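Local coordinates for scytalidopepsin B (Scytalidium lignicola, PDB 2IFR), which cleaves peptide bonds in proteins as an acid-acting glutamic endopeptidase of the A4 family, here captured with a peptide-based transition-state analogue, at residues A21-S27 / S157-T163. Residues are numbered along the deposited sequence; the frame is centred on the assembly and turned at random.
Sequences ATANVPS and SPAVEFT
S157 and S27 face each other as an antiparallel hydrogen-bonded pair: S27 N gives to S157 O at 2.8 Å, and S157 N returns a bond to S27 O at 3.0 Å. The same S157 carbonyl lies close to S27 OG, which is folded back over its own backbone (chi1 65°). A cis peptide bond leads into P158, and from here to A159 the two chains bulge apart without pairing. Across this divergence N24 reaches from the other strand, its side-chain amide set between the backbone of A159 and that of E161, with the P158 ring sliding past it. V160 re-enters the strand and lays its CG2 branch against the ring of P26, 3.7 Å from CG, while CG1, anti to the backbone N (chi1 176°), lies against the N24 carbonyl oxygen, which is buried without a partner, and beside A23 CB. The carbonyl of E161 receives a CA-H...O contact from A23 CA at 3.2 Å. F162 shares a face with A23, whose CB approaches CD1 obliquely; A21, its CB pointing toward the opposite strand, meets the edge of the ring and lies 3.9 Å from F162 CB. At T163 regular pairing resumes, with T163 N to T22 O at 2.7 Å and T22 N to T163 O at 3.0 Å, both nearly straight and in the carbonyl plane. The two strands thus form an antiparallel ladder, pinned at both ends and interrupted in the middle, within the concanavalin-like beta-sandwich of this peptidase family. Strand 88-95 continues the sheet beyond A21 and A23, and strand 200-205 pairs with V160 on the other flank. On the buried face, F162 and A23 also meet M91, whereas P26 and V160 pack on W58 of strand 51-60.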
loop_
_atom_site.group_PDB
_atom_site.type_symbol
_atom_site.label_atom_id
_atom_site.label_comp_id
_atom_site.label_asym_id
_atom_site.label_seq_id
_atom_site.Cartn_x
_atom_site.Cartn_y
_atom_site.Cartn_z
ATOM N N ALA A 21 -9.684 1.970 -3.116
ATOM C CA ALA A 21 -10.393 0.968 -2.320
ATOM C C ALA A 21 -10.555 1.565 -0.935
ATOM O O ALA A 21 -9.892 2.600 -0.581
ATOM C CB ALA A 21 -9.565 -0.349 -2.229
ATOM N N THR A 22 -11.424 0.954 -0.153
ATOM C CA THR A 22 -11.649 1.349 1.213
ATOM C C THR A 22 -11.111 0.185 2.075
ATOM O O THR A 22 -11.431 -1.015 1.802
ATOM C CB THR A 22 -13.148 1.543 1.451
ATOM O OG1 THR A 22 -13.602 2.660 0.679
ATOM C CG2 THR A 22 -13.444 1.792 2.921
ATOM N N ALA A 23 -10.275 0.476 3.065
ATOM C CA ALA A 23 -9.743 -0.585 3.934
ATOM C C ALA A 23 -10.044 -0.268 5.386
ATOM O O ALA A 23 -10.076 0.950 5.788
ATOM C CB ALA A 23 -8.233 -0.736 3.735
ATOM N N ASN A 24 -10.266 -1.311 6.190
ATOM C CA ASN A 24 -10.551 -1.131 7.633
ATOM C C ASN A 24 -9.229 -1.104 8.389
ATOM O O ASN A 24 -8.213 -1.777 7.976
ATOM C CB ASN A 24 -11.430 -2.283 8.129
ATOM C CG ASN A 24 -10.790 -3.651 7.870
ATOM O OD1 ASN A 24 -10.339 -4.350 8.867
ATOM N ND2 ASN A 24 -10.720 -4.023 6.652
ATOM N N VAL A 25 -9.191 -0.361 9.488
ATOM C CA VAL A 25 -7.986 -0.265 10.281
ATOM C C VAL A 25 -8.080 -1.374 11.332
ATOM O O VAL A 25 -9.083 -1.443 12.104
ATOM C CB VAL A 25 -7.885 1.134 10.974
ATOM C CG1 VAL A 25 -6.604 1.236 11.759
ATOM C CG2 VAL A 25 -7.920 2.256 9.899
ATOM N N PRO A 26 -7.072 -2.265 11.390
ATOM C CA PRO A 26 -7.040 -3.382 12.351
ATOM C C PRO A 26 -6.357 -3.019 13.670
ATOM O O PRO A 26 -5.693 -1.928 13.769
ATOM C CB PRO A 26 -6.208 -4.422 11.617
ATOM C CG PRO A 26 -5.098 -3.532 11.020
ATOM C CD PRO A 26 -5.925 -2.344 10.455
ATOM N N SER A 27 -6.519 -3.828 14.689
ATOM C CA SER A 27 -5.786 -3.640 15.915
ATOM C C SER A 27 -4.502 -4.437 15.646
ATOM O O SER A 27 -4.550 -5.431 14.911
ATOM C CB SER A 27 -6.527 -4.172 17.127
ATOM O OG SER A 27 -6.667 -5.579 17.060
ATOM N N SER A 157 -5.566 -7.906 13.626
ATOM C CA SER A 157 -6.876 -8.525 13.639
ATOM C C SER A 157 -7.936 -7.430 13.674
ATOM O O SER A 157 -7.725 -6.374 14.330
ATOM C CB SER A 157 -6.977 -9.380 14.921
ATOM O OG SER A 157 -8.278 -9.893 15.039
ATOM N N PRO A 158 -9.057 -7.598 12.958
ATOM C CA PRO A 158 -9.423 -8.726 12.096
ATOM C C PRO A 158 -8.648 -8.535 10.794
ATOM O O PRO A 158 -7.692 -7.678 10.711
ATOM C CB PRO A 158 -10.919 -8.523 11.882
ATOM C CG PRO A 158 -10.995 -6.973 11.801
ATOM C CD PRO A 158 -10.126 -6.578 12.985
ATOM N N ALA A 159 -9.037 -9.284 9.775
ATOM C CA ALA A 159 -8.393 -9.205 8.471
ATOM C C ALA A 159 -8.512 -7.788 7.900
ATOM O O ALA A 159 -9.536 -7.068 8.167
ATOM C CB ALA A 159 -9.060 -10.204 7.505
ATOM N N VAL A 160 -7.497 -7.358 7.154
ATOM C CA VAL A 160 -7.561 -6.063 6.505
ATOM C C VAL A 160 -8.150 -6.331 5.134
ATOM O O VAL A 160 -7.573 -7.117 4.298
ATOM C CB VAL A 160 -6.187 -5.417 6.333
ATOM C CG1 VAL A 160 -6.341 -4.097 5.547
ATOM C CG2 VAL A 160 -5.609 -5.125 7.691
ATOM N N GLU A 161 -9.302 -5.723 4.886
ATOM C CA GLU A 161 -10.009 -5.899 3.627
ATOM C C GLU A 161 -10.136 -4.635 2.797
ATOM O O GLU A 161 -10.670 -3.585 3.283
ATOM C CB GLU A 161 -11.404 -6.424 3.915
ATOM C CG GLU A 161 -11.376 -7.685 4.706
ATOM C CD GLU A 161 -12.706 -8.400 4.701
ATOM O OE1 GLU A 161 -12.765 -9.480 5.333
ATOM O OE2 GLU A 161 -13.676 -7.883 4.069
ATOM N N PHE A 162 -9.661 -4.719 1.560
ATOM C CA PHE A 162 -9.758 -3.612 0.615
ATOM C C PHE A 162 -11.092 -3.909 -0.064
ATOM O O PHE A 162 -11.210 -4.939 -0.814
ATOM C CB PHE A 162 -8.636 -3.700 -0.414
ATOM C CG PHE A 162 -7.248 -3.519 0.152
ATOM C CD1 PHE A 162 -6.670 -2.252 0.228
ATOM C CD2 PHE A 162 -6.483 -4.624 0.540
ATOM C CE1 PHE A 162 -5.339 -2.084 0.679
ATOM C CE2 PHE A 162 -5.153 -4.475 0.990
ATOM C CZ PHE A 162 -4.582 -3.196 1.057
ATOM N N THR A 163 -12.108 -3.088 0.188
ATOM C CA THR A 163 -13.429 -3.312 -0.414
ATOM C C THR A 163 -13.675 -2.258 -1.486
ATOM O O THR A 163 -13.013 -1.171 -1.476
ATOM C CB THR A 163 -14.545 -3.257 0.647
ATOM O OG1 THR A 163 -14.430 -2.045 1.404
ATOM C CG2 THR A 163 -14.421 -4.451 1.610
#